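Flavoredoxin (Desulfovibrio vulgaris str. 'Miyazaki F', PDB 2D5M) binds flavin mononucleotide and probably serves as an electron-transfer flavoprotein of the flavin reductase-like family. Local coordinates at residues 29-37 with 47-56; 65-75 with 109-120. All coordinates share one frame; numbering follows the deposited sequence.

Both contacts are buried and both reach the same antiparallel sheet, but they differ in what fills them. In contact 1, between 29-37 and 47-56, the pairing covers the last two residue pairs, A36-V48 and G37-A47, before the chains part, and the flavin with its phosphate bridges the gap, so polar groups do much of the joining. Contact 2, with nearly twice the buried surface, is a continuous pairing of strands 65-70 and 116-126 with apolar side chains on one face and hydroxyl bonds to strand 109-111 on the other. The two meet where V48 packs on F66 and I68, and where I30 touches V111; both also reach the second subunit.

Contact 1 (29-37 with 47-56); sequences NIMAAAWAG and AVSLRKATYT. With FMN (flavin mononucleotide), chain E.
The FMN site of this flavin reductase-like domain opens where the beta hairpin of strands 28-41 and 44-48 splays, with N29, M31 and W35 on one side and, on the other, S49 and L50 just past strand 44-48 and T56 in the first turn of helix 55-63. At its closed end A36 faces V48 as a non-hydrogen-bonded pair, followed by a straight bond from S49 N to W35 O (2.9 Å, 170° at the hydrogen). Beyond it the flavin takes over: W35 N donates to O4, while S49 O receives N3-H of the ring at 2.9 Å. The guanidinium of R51 presents its edge to the pyrimidine end, NH2 reaching N1 in plane at 3.0 Å and also the ribityl O3'. M31 holds CG between its backbone N and carbonyl carbon (chi1 58°) and bends again at chi2 and chi3; in the conformer described, CE comes over a face of the flavin near N1 and beside L50 CD2. At the other end the phosphate lies at the start of helix 55-63, where Y55 N and T56 N give it backbone bonds. N29 ND2 donates almost linearly to O3P (175°), and T56 OG1 donates to O2P at 2.7 Å.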
loop_
_atom_site.group_PDB
_atom_site.type_symbol
_atom_site.label_atom_id
_atom_site.label_comp_id
_atom_site.label_asym_id
_atom_site.label_seq_id
_atom_site.Cartn_x
_atom_site.Cartn_y
_atom_site.Cartn_z
ATOM N N ASN A 29 -18.653 -7.026 -11.292
ATOM C CA ASN A 29 -18.598 -5.888 -10.386
ATOM C C ASN A 29 -17.149 -5.445 -10.162
ATOM O O ASN A 29 -16.221 -6.213 -10.380
ATOM C CB ASN A 29 -19.201 -6.264 -9.044
ATOM C CG ASN A 29 -19.572 -5.066 -8.176
ATOM O OD1 ASN A 29 -19.841 -3.969 -8.692
ATOM N ND2 ASN A 29 -19.628 -5.290 -6.867
ATOM N N ILE A 30 -17.024 -4.192 -9.741
ATOM C CA ILE A 30 -15.789 -3.622 -9.281
ATOM C C ILE A 30 -16.112 -2.725 -8.100
ATOM O O ILE A 30 -17.136 -2.028 -8.116
ATOM C CB ILE A 30 -15.059 -2.774 -10.357
ATOM C CG1 ILE A 30 -16.034 -1.995 -11.257
ATOM C CG2 ILE A 30 -14.080 -3.645 -11.140
ATOM C CD1 ILE A 30 -15.409 -0.991 -12.222
ATOM N N MET A 31 -15.216 -2.721 -7.105
ATOM C CA MET A 31 -15.253 -1.777 -5.990
ATOM C C MET A 31 -13.870 -1.225 -5.783
ATOM O O MET A 31 -12.884 -1.827 -6.192
ATOM C CB MET A 31 -15.828 -2.382 -4.711
ATOM C CG MET A 31 -15.075 -3.602 -4.211
ATOM S SD MET A 31 -13.581 -3.237 -3.281
ATOM C CE MET A 31 -14.232 -2.709 -1.696
ATOM N N ALA A 32 -13.758 -0.055 -5.152
ATOM C CA ALA A 32 -12.466 0.528 -4.825
ATOM C C ALA A 32 -11.977 0.074 -3.450
ATOM O O ALA A 32 -12.754 0.073 -2.464
ATOM C CB ALA A 32 -12.582 2.038 -4.825
ATOM N N ALA A 33 -10.709 -0.248 -3.366
ATOM C CA ALA A 33 -10.066 -0.654 -2.107
ATOM C C ALA A 33 -8.704 0.040 -1.998
ATOM O O ALA A 33 -7.862 -0.128 -2.872
ATOM C CB ALA A 33 -9.885 -2.135 -2.000
ATOM N N ALA A 34 -8.501 0.749 -0.895
ATOM C CA ALA A 34 -7.210 1.304 -0.544
ATOM C C ALA A 34 -6.576 0.635 0.664
ATOM O O ALA A 34 -5.369 0.815 0.900
ATOM C CB ALA A 34 -7.316 2.803 -0.279
ATOM N N TRP A 35 -7.352 -0.107 1.477
ATOM C CA TRP A 35 -6.825 -0.798 2.659
ATOM C C TRP A 35 -6.316 -2.147 2.165
ATOM O O TRP A 35 -6.957 -3.194 2.294
ATOM C CB TRP A 35 -7.873 -0.960 3.729
ATOM C CG TRP A 35 -8.258 0.240 4.557
ATOM C CD1 TRP A 35 -9.037 0.123 5.661
ATOM C CD2 TRP A 35 -7.947 1.640 4.453
ATOM N NE1 TRP A 35 -9.236 1.336 6.246
ATOM C CE2 TRP A 35 -8.581 2.295 5.534
ATOM C CE3 TRP A 35 -7.183 2.422 3.582
ATOM C CZ2 TRP A 35 -8.496 3.662 5.747
ATOM C CZ3 TRP A 35 -7.096 3.789 3.780
ATOM C CH2 TRP A 35 -7.754 4.412 4.871
ATOM N N ALA A 36 -5.160 -2.122 1.521
ATOM C CA ALA A 36 -4.667 -3.217 0.725
ATOM C C ALA A 36 -3.190 -3.046 0.469
ATOM O O ALA A 36 -2.657 -1.938 0.502
ATOM C CB ALA A 36 -5.404 -3.283 -0.627
ATOM N N GLY A 37 -2.537 -4.176 0.131
ATOM C CA GLY A 37 -1.153 -4.138 -0.312
ATOM C C GLY A 37 -0.655 -5.550 -0.471
ATOM O O GLY A 37 -1.338 -6.516 -0.191
ATOM N N ALA A 47 -3.213 -8.739 0.093
ATOM C CA ALA A 47 -4.241 -8.650 1.137
ATOM C C ALA A 47 -5.122 -7.450 0.870
ATOM O O ALA A 47 -4.641 -6.356 0.571
ATOM C CB ALA A 47 -3.569 -8.550 2.497
ATOM N N VAL A 48 -6.437 -7.655 1.022
ATOM C CA VAL A 48 -7.416 -6.577 0.847
ATOM C C VAL A 48 -8.408 -6.660 2.006
ATOM O O VAL A 48 -8.958 -7.727 2.268
ATOM C CB VAL A 48 -8.135 -6.679 -0.493
ATOM C CG1 VAL A 48 -8.828 -5.328 -0.669
ATOM C CG2 VAL A 48 -7.250 -7.004 -1.682
ATOM N N SER A 49 -8.616 -5.570 2.680
ATOM C CA SER A 49 -9.592 -5.499 3.772
ATOM C C SER A 49 -10.905 -5.027 3.229
ATOM O O SER A 49 -11.024 -3.839 2.973
ATOM C CB SER A 49 -9.068 -4.539 4.836
ATOM O OG SER A 49 -7.899 -5.017 5.425
ATOM N N LEU A 50 -11.876 -5.911 3.062
ATOM C CA LEU A 50 -13.182 -5.608 2.513
ATOM C C LEU A 50 -14.248 -5.828 3.564
ATOM O O LEU A 50 -14.317 -6.881 4.183
ATOM C CB LEU A 50 -13.481 -6.504 1.294
ATOM C CG LEU A 50 -12.461 -6.482 0.146
ATOM C CD1 LEU A 50 -12.895 -7.266 -1.065
ATOM C CD2 LEU A 50 -12.142 -5.015 -0.236
ATOM N N ARG A 51 -15.090 -4.833 3.740
ATOM C CA ARG A 51 -16.153 -4.891 4.705
ATOM C C ARG A 51 -17.247 -5.845 4.285
ATOM O O ARG A 51 -17.602 -5.994 3.125
ATOM C CB ARG A 51 -16.765 -3.489 4.916
ATOM C CG ARG A 51 -15.837 -2.539 5.619
ATOM C CD ARG A 51 -16.284 -1.053 5.636
ATOM N NE ARG A 51 -16.262 -0.690 4.232
ATOM C CZ ARG A 51 -17.308 -0.591 3.403
ATOM N NH1 ARG A 51 -18.559 -0.650 3.813
ATOM N NH2 ARG A 51 -17.045 -0.386 2.126
ATOM N N LYS A 52 -17.878 -6.448 5.341
ATOM C CA LYS A 52 -18.965 -7.404 5.106
ATOM C C LYS A 52 -20.146 -6.820 4.391
ATOM O O LYS A 52 -20.918 -7.522 3.721
ATOM C CB LYS A 52 -19.336 -8.023 6.457
ATOM C CG LYS A 52 -18.298 -8.874 7.136
ATOM C CD LYS A 52 -18.762 -9.494 8.426
ATOM C CE LYS A 52 -17.843 -10.643 8.788
ATOM N NZ LYS A 52 -17.847 -11.006 10.246
ATOM N N ALA A 53 -20.375 -5.503 4.516
ATOM C CA ALA A 53 -21.497 -4.851 3.882
ATOM C C ALA A 53 -21.331 -4.749 2.382
ATOM O O ALA A 53 -22.303 -4.494 1.662
ATOM C CB ALA A 53 -21.714 -3.452 4.460
ATOM N N THR A 54 -20.105 -4.868 1.853
ATOM C CA THR A 54 -19.929 -4.704 0.421
ATOM C C THR A 54 -20.491 -5.921 -0.335
ATOM O O THR A 54 -20.423 -7.058 0.140
ATOM C CB THR A 54 -18.479 -4.485 0.028
ATOM O OG1 THR A 54 -17.711 -5.622 0.312
ATOM C CG2 THR A 54 -17.868 -3.303 0.713
ATOM N N TYR A 55 -21.041 -5.650 -1.504
ATOM C CA TYR A 55 -21.538 -6.768 -2.340
ATOM C C TYR A 55 -20.359 -7.659 -2.755
ATOM O O TYR A 55 -20.457 -8.886 -2.857
ATOM C CB TYR A 55 -22.307 -6.196 -3.515
ATOM C CG TYR A 55 -23.138 -7.184 -4.288
ATOM C CD1 TYR A 55 -24.171 -7.860 -3.637
ATOM C CD2 TYR A 55 -22.945 -7.466 -5.620
ATOM C CE1 TYR A 55 -24.989 -8.770 -4.266
ATOM C CE2 TYR A 55 -23.751 -8.369 -6.306
ATOM C CZ TYR A 55 -24.766 -9.040 -5.635
ATOM O OH TYR A 55 -25.606 -9.948 -6.234
ATOM N N THR A 56 -19.212 -7.035 -3.012
ATOM C CA THR A 56 -18.003 -7.749 -3.387
ATOM C C THR A 56 -17.585 -8.785 -2.374
ATOM O O THR A 56 -17.141 -9.871 -2.741
ATOM C CB THR A 56 -16.875 -6.714 -3.595
ATOM O OG1 THR A 56 -17.244 -5.870 -4.693
ATOM C CG2 THR A 56 -15.561 -7.343 -3.917
HETATM N N1 FMN E . -14.264 -0.399 1.116
HETATM C C2 FMN E . -13.690 -1.488 1.715
HETATM O O2 FMN E . -14.390 -2.365 2.241
HETATM N N3 FMN E . -12.301 -1.575 1.752
HETATM C C4 FMN E . -11.430 -0.628 1.262
HETATM O O4 FMN E . -10.195 -0.792 1.348
HETATM C C4A FMN E . -12.026 0.529 0.689
HETATM N N5 FMN E . -11.231 1.529 0.238
HETATM C C5A FMN E . -11.863 2.533 -0.452
HETATM C C6 FMN E . -11.053 3.585 -0.963
HETATM C C7 FMN E . -11.566 4.632 -1.713
HETATM C C7M FMN E . -10.705 5.770 -2.209
HETATM C C8 FMN E . -12.982 4.606 -1.999
HETATM C C8M FMN E . -13.562 5.688 -2.897
HETATM C C9 FMN E . -13.791 3.629 -1.446
HETATM C C9A FMN E . -13.266 2.594 -0.689
HETATM N N10 FMN E . -14.046 1.590 -0.076
HETATM C C10 FMN E . -13.444 0.531 0.558
HETATM C "C1'" FMN E . -15.531 1.634 -0.191
HETATM C "C2'" FMN E . -16.073 0.669 -1.243
HETATM O "O2'" FMN E . -15.379 0.772 -2.492
HETATM C "C3'" FMN E . -17.550 0.996 -1.481
HETATM O "O3'" FMN E . -18.258 0.631 -0.273
HETATM C "C4'" FMN E . -18.163 0.302 -2.688
HETATM O "O4'" FMN E . -19.412 0.998 -2.956
HETATM C "C5'" FMN E . -18.439 -1.147 -2.484
HETATM O "O5'" FMN E . -19.045 -1.661 -3.713
HETATM P P FMN E . -19.809 -3.079 -3.739
HETATM O O1P FMN E . -20.953 -3.021 -2.717
HETATM O O2P FMN E . -18.854 -4.200 -3.406
HETATM O O3P FMN E . -20.301 -3.098 -5.175
#

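Contact 2 (65-75 with 109-120); sequences AFTISIPSRAY and PYVGEFPMAIEL
T67 sets OG1 between its backbone N and carbonyl carbon (chi1 66°), whereas S69 turns OG beside its backbone N (chi1 -59°); these two rotations aim both hydroxyls at the strand 109-111. T67 OG1 donates to P109 O at 2.6 Å, approaching tilted from the carbonyl plane. S69 OG instead accepts, and V111 N reaches it along a nearly straight line at 2.9 Å. One hydroxyl therefore serves that strand as donor and the other as acceptor, although the strand runs alongside 65-70 without a backbone ladder to it. The ladder is with 116-120, antiparallel in the main sheet of the FMN-binding domain: I68 and I118 exchange bonds in both directions, as do F66 and L120, and I70 N donates to M116 O at 2.9 Å. On the face carrying these residues, L120 CB sits almost over the centre of the F66 ring as a CH-pi contact, 4.0 Å from the centroid, while its CD1 reaches past the ring to I68 CG1. I70 and M116 lie side by side here, and Y12 of the second subunit packs on both. Farther along, beside P71, the F114 ring is clasped between V111 CG1 over one face and P71 CA over the other, P71 CA being 3.8 Å from the ring centroid. I70 O, buried beside F114 CB and P115 CD, has no hydrogen-bonding partner in the model. Y75 meets the same phenyl ring obliquely, the planes 41° apart, with Y75 CB 3.4 Å from F114 CE1. Its hydroxyl, 2.7 Å from a water, is linked through it to the carbonyl oxygen of E113, to which that water donates.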
loop_
_atom_site.group_PDB
_atom_site.type_symbol
_atom_site.label_atom_id
_atom_site.label_comp_id
_atom_site.label_asym_id
_atom_site.label_seq_id
_atom_site.Cartn_x
_atom_site.Cartn_y
_atom_site.Cartn_z
ATOM N N ALA A 65 -12.345 -16.041 -5.797
ATOM C CA ALA A 65 -11.534 -15.454 -6.837
ATOM C C ALA A 65 -11.896 -13.977 -6.973
ATOM O O ALA A 65 -13.051 -13.606 -6.794
ATOM C CB ALA A 65 -11.819 -16.134 -8.177
ATOM N N PHE A 66 -10.892 -13.165 -7.327
ATOM C CA PHE A 66 -11.123 -11.770 -7.583
ATOM C C PHE A 66 -9.946 -11.267 -8.429
ATOM O O PHE A 66 -8.903 -11.911 -8.512
ATOM C CB PHE A 66 -11.261 -10.942 -6.312
ATOM C CG PHE A 66 -10.101 -10.969 -5.330
ATOM C CD1 PHE A 66 -9.162 -9.923 -5.346
ATOM C CD2 PHE A 66 -9.961 -11.949 -4.389
ATOM C CE1 PHE A 66 -8.144 -9.895 -4.400
ATOM C CE2 PHE A 66 -8.894 -11.952 -3.482
ATOM C CZ PHE A 66 -7.981 -10.917 -3.475
ATOM N N THR A 67 -10.143 -10.120 -9.053
ATOM C CA THR A 67 -9.081 -9.443 -9.736
ATOM C C THR A 67 -8.819 -8.093 -9.056
ATOM O O THR A 67 -9.651 -7.606 -8.314
ATOM C CB THR A 67 -9.404 -9.178 -11.225
ATOM O OG1 THR A 67 -10.476 -8.254 -11.253
ATOM C CG2 THR A 67 -9.727 -10.460 -11.942
ATOM N N ILE A 68 -7.649 -7.514 -9.359
ATOM C CA ILE A 68 -7.326 -6.136 -9.059
ATOM C C ILE A 68 -6.958 -5.479 -10.374
ATOM O O ILE A 68 -6.022 -5.884 -11.029
ATOM C CB ILE A 68 -6.223 -6.038 -8.006
ATOM C CG1 ILE A 68 -6.774 -6.461 -6.633
ATOM C CG2 ILE A 68 -5.611 -4.613 -7.987
ATOM C CD1 ILE A 68 -5.730 -6.672 -5.571
ATOM N N SER A 69 -7.698 -4.434 -10.701
ATOM C CA SER A 69 -7.381 -3.619 -11.867
ATOM C C SER A 69 -6.897 -2.264 -11.373
ATOM O O SER A 69 -7.481 -1.672 -10.461
ATOM C CB SER A 69 -8.612 -3.458 -12.763
ATOM O OG SER A 69 -9.115 -4.679 -13.222
ATOM N N ILE A 70 -5.807 -1.775 -11.977
ATOM C CA ILE A 70 -5.160 -0.544 -11.513
ATOM C C ILE A 70 -5.514 0.569 -12.505
ATOM O O ILE A 70 -5.140 0.481 -13.658
ATOM C CB ILE A 70 -3.666 -0.768 -11.369
ATOM C CG1 ILE A 70 -3.426 -1.840 -10.292
ATOM C CG2 ILE A 70 -2.938 0.512 -11.047
ATOM C CD1 ILE A 70 -2.099 -2.160 -9.803
ATOM N N PRO A 71 -6.263 1.585 -12.046
ATOM C CA PRO A 71 -6.679 2.650 -12.991
ATOM C C PRO A 71 -5.467 3.552 -13.296
ATOM O O PRO A 71 -4.631 3.833 -12.431
ATOM C CB PRO A 71 -7.712 3.438 -12.231
ATOM C CG PRO A 71 -7.332 3.224 -10.799
ATOM C CD PRO A 71 -6.766 1.801 -10.697
ATOM N N SER A 72 -5.441 4.094 -14.484
ATOM C CA SER A 72 -4.626 5.215 -14.902
ATOM C C SER A 72 -5.416 6.489 -14.609
ATOM O O SER A 72 -6.614 6.457 -14.271
ATOM C CB SER A 72 -4.246 5.168 -16.350
ATOM O OG SER A 72 -5.404 5.135 -17.126
ATOM N N ARG A 73 -4.746 7.635 -14.720
ATOM C CA ARG A 73 -5.406 8.860 -14.304
ATOM C C ARG A 73 -6.655 9.139 -15.124
ATOM O O ARG A 73 -7.564 9.785 -14.597
ATOM C CB ARG A 73 -4.428 10.040 -14.403
ATOM C CG ARG A 73 -4.260 10.626 -15.799
ATOM C CD ARG A 73 -3.301 11.804 -15.776
ATOM N NE ARG A 73 -1.986 11.419 -15.379
ATOM C CZ ARG A 73 -1.003 12.235 -14.969
ATOM N NH1 ARG A 73 -1.218 13.539 -14.883
ATOM N NH2 ARG A 73 0.173 11.680 -14.657
ATOM N N ALA A 74 -6.742 8.682 -16.370
ATOM C CA ALA A 74 -7.967 8.923 -17.141
ATOM C C ALA A 74 -9.222 8.319 -16.539
ATOM O O ALA A 74 -10.332 8.715 -16.898
ATOM C CB ALA A 74 -7.738 8.362 -18.568
ATOM N N TYR A 75 -9.031 7.324 -15.676
ATOM C CA TYR A 75 -10.130 6.569 -15.111
ATOM C C TYR A 75 -10.299 6.856 -13.603
ATOM O O TYR A 75 -10.974 6.075 -12.915
ATOM C CB TYR A 75 -9.941 5.063 -15.374
ATOM C CG TYR A 75 -10.021 4.777 -16.850
ATOM C CD1 TYR A 75 -11.268 4.781 -17.491
ATOM C CD2 TYR A 75 -8.876 4.569 -17.612
ATOM C CE1 TYR A 75 -11.361 4.528 -18.853
ATOM C CE2 TYR A 75 -9.011 4.327 -18.968
ATOM C CZ TYR A 75 -10.215 4.329 -19.562
ATOM O OH TYR A 75 -10.345 4.095 -20.928
ATOM N N PRO A 109 -13.883 -11.088 -13.330
ATOM C CA PRO A 109 -13.573 -10.164 -14.415
ATOM C C PRO A 109 -12.535 -9.113 -13.983
ATOM O O PRO A 109 -12.506 -8.781 -12.785
ATOM C CB PRO A 109 -14.890 -9.463 -14.676
ATOM C CG PRO A 109 -15.477 -9.349 -13.274
ATOM C CD PRO A 109 -15.009 -10.601 -12.547
ATOM N N TYR A 110 -11.803 -8.573 -14.943
ATOM C CA TYR A 110 -10.994 -7.373 -14.709
ATOM C C TYR A 110 -11.465 -6.279 -15.664
ATOM O O TYR A 110 -12.282 -6.501 -16.556
ATOM C CB TYR A 110 -9.524 -7.629 -14.813
ATOM C CG TYR A 110 -8.990 -8.095 -16.143
ATOM C CD1 TYR A 110 -8.590 -7.213 -17.107
ATOM C CD2 TYR A 110 -8.870 -9.439 -16.446
ATOM C CE1 TYR A 110 -8.083 -7.633 -18.341
ATOM C CE2 TYR A 110 -8.347 -9.859 -17.647
ATOM C CZ TYR A 110 -7.979 -8.959 -18.589
ATOM O OH TYR A 110 -7.440 -9.382 -19.799
ATOM N N VAL A 111 -10.934 -5.067 -15.471
ATOM C CA VAL A 111 -11.355 -3.918 -16.258
ATOM C C VAL A 111 -10.482 -3.808 -17.507
ATOM O O VAL A 111 -9.283 -3.490 -17.391
ATOM C CB VAL A 111 -11.314 -2.605 -15.465
ATOM C CG1 VAL A 111 -11.876 -1.502 -16.333
ATOM C CG2 VAL A 111 -12.087 -2.728 -14.161
ATOM N N GLY A 112 -11.025 -4.043 -18.655
ATOM C CA GLY A 112 -10.200 -4.120 -19.865
ATOM C C GLY A 112 -9.502 -2.833 -20.211
ATOM O O GLY A 112 -8.405 -2.846 -20.765
ATOM N N GLU A 113 -10.117 -1.698 -19.910
ATOM C CA GLU A 113 -9.572 -0.418 -20.281
ATOM C C GLU A 113 -8.371 -0.020 -19.450
ATOM O O GLU A 113 -7.655 0.911 -19.839
ATOM C CB GLU A 113 -10.649 0.678 -20.133
ATOM C CG GLU A 113 -11.777 0.630 -21.130
ATOM C CD GLU A 113 -12.764 -0.460 -20.983
ATOM O OE1 GLU A 113 -12.860 -1.093 -19.913
ATOM O OE2 GLU A 113 -13.530 -0.671 -21.957
ATOM N N PHE A 114 -8.199 -0.633 -18.271
ATOM C CA PHE A 114 -7.114 -0.223 -17.380
ATOM C C PHE A 114 -5.792 -0.823 -17.848
ATOM O O PHE A 114 -5.763 -1.849 -18.497
ATOM C CB PHE A 114 -7.407 -0.614 -15.952
ATOM C CG PHE A 114 -8.528 0.161 -15.276
ATOM C CD1 PHE A 114 -9.361 1.074 -15.924
ATOM C CD2 PHE A 114 -8.735 -0.030 -13.914
ATOM C CE1 PHE A 114 -10.400 1.703 -15.260
ATOM C CE2 PHE A 114 -9.762 0.601 -13.268
ATOM C CZ PHE A 114 -10.605 1.450 -13.921
ATOM N N PRO A 115 -4.691 -0.173 -17.497
ATOM C CA PRO A 115 -3.407 -0.588 -18.033
ATOM C C PRO A 115 -2.853 -1.860 -17.433
ATOM O O PRO A 115 -1.947 -2.519 -18.001
ATOM C CB PRO A 115 -2.512 0.601 -17.695
ATOM C CG PRO A 115 -3.133 1.236 -16.459
ATOM C CD PRO A 115 -4.585 1.113 -16.797
ATOM N N MET A 116 -3.309 -2.217 -16.262
ATOM C CA MET A 116 -2.738 -3.328 -15.496
ATOM C C MET A 116 -3.864 -4.044 -14.734
ATOM O O MET A 116 -4.710 -3.413 -14.115
ATOM C CB MET A 116 -1.710 -2.806 -14.528
ATOM C CG MET A 116 -1.035 -3.800 -13.637
ATOM S SD MET A 116 0.380 -2.903 -12.933
ATOM C CE MET A 116 1.027 -4.222 -11.988
ATOM N N ALA A 117 -3.813 -5.371 -14.752
ATOM C CA ALA A 117 -4.796 -6.194 -14.076
ATOM C C ALA A 117 -4.059 -7.415 -13.462
ATOM O O ALA A 117 -3.126 -7.941 -14.035
ATOM C CB ALA A 117 -5.881 -6.640 -15.017
ATOM N N ILE A 118 -4.523 -7.800 -12.297
ATOM C CA ILE A 118 -3.963 -8.901 -11.530
ATOM C C ILE A 118 -5.079 -9.902 -11.265
ATOM O O ILE A 118 -6.178 -9.495 -10.840
ATOM C CB ILE A 118 -3.382 -8.360 -10.187
ATOM C CG1 ILE A 118 -2.435 -7.202 -10.400
ATOM C CG2 ILE A 118 -2.748 -9.516 -9.433
ATOM C CD1 ILE A 118 -1.994 -6.526 -9.114
ATOM N N GLU A 119 -4.838 -11.173 -11.527
ATOM C CA GLU A 119 -5.784 -12.239 -11.278
ATOM C C GLU A 119 -5.425 -12.968 -9.998
ATOM O O GLU A 119 -4.272 -13.425 -9.872
ATOM C CB GLU A 119 -5.780 -13.239 -12.461
ATOM C CG GLU A 119 -6.179 -12.622 -13.778
ATOM C CD GLU A 119 -6.612 -13.632 -14.817
ATOM O OE1 GLU A 119 -7.167 -14.696 -14.382
ATOM O OE2 GLU A 119 -6.459 -13.324 -16.021
ATOM N N LEU A 120 -6.371 -13.071 -9.078
ATOM C CA LEU A 120 -6.099 -13.663 -7.767
ATOM C C LEU A 120 -7.083 -14.781 -7.415
ATOM O O LEU A 120 -8.281 -14.737 -7.657
ATOM C CB LEU A 120 -6.125 -12.608 -6.649
ATOM C CG LEU A 120 -5.155 -11.444 -6.876
ATOM C CD1 LEU A 120 -5.871 -10.209 -7.454
ATOM C CD2 LEU A 120 -4.398 -11.058 -5.604
HETATM O O HOH W 1 -8.273 2.752 -21.907
#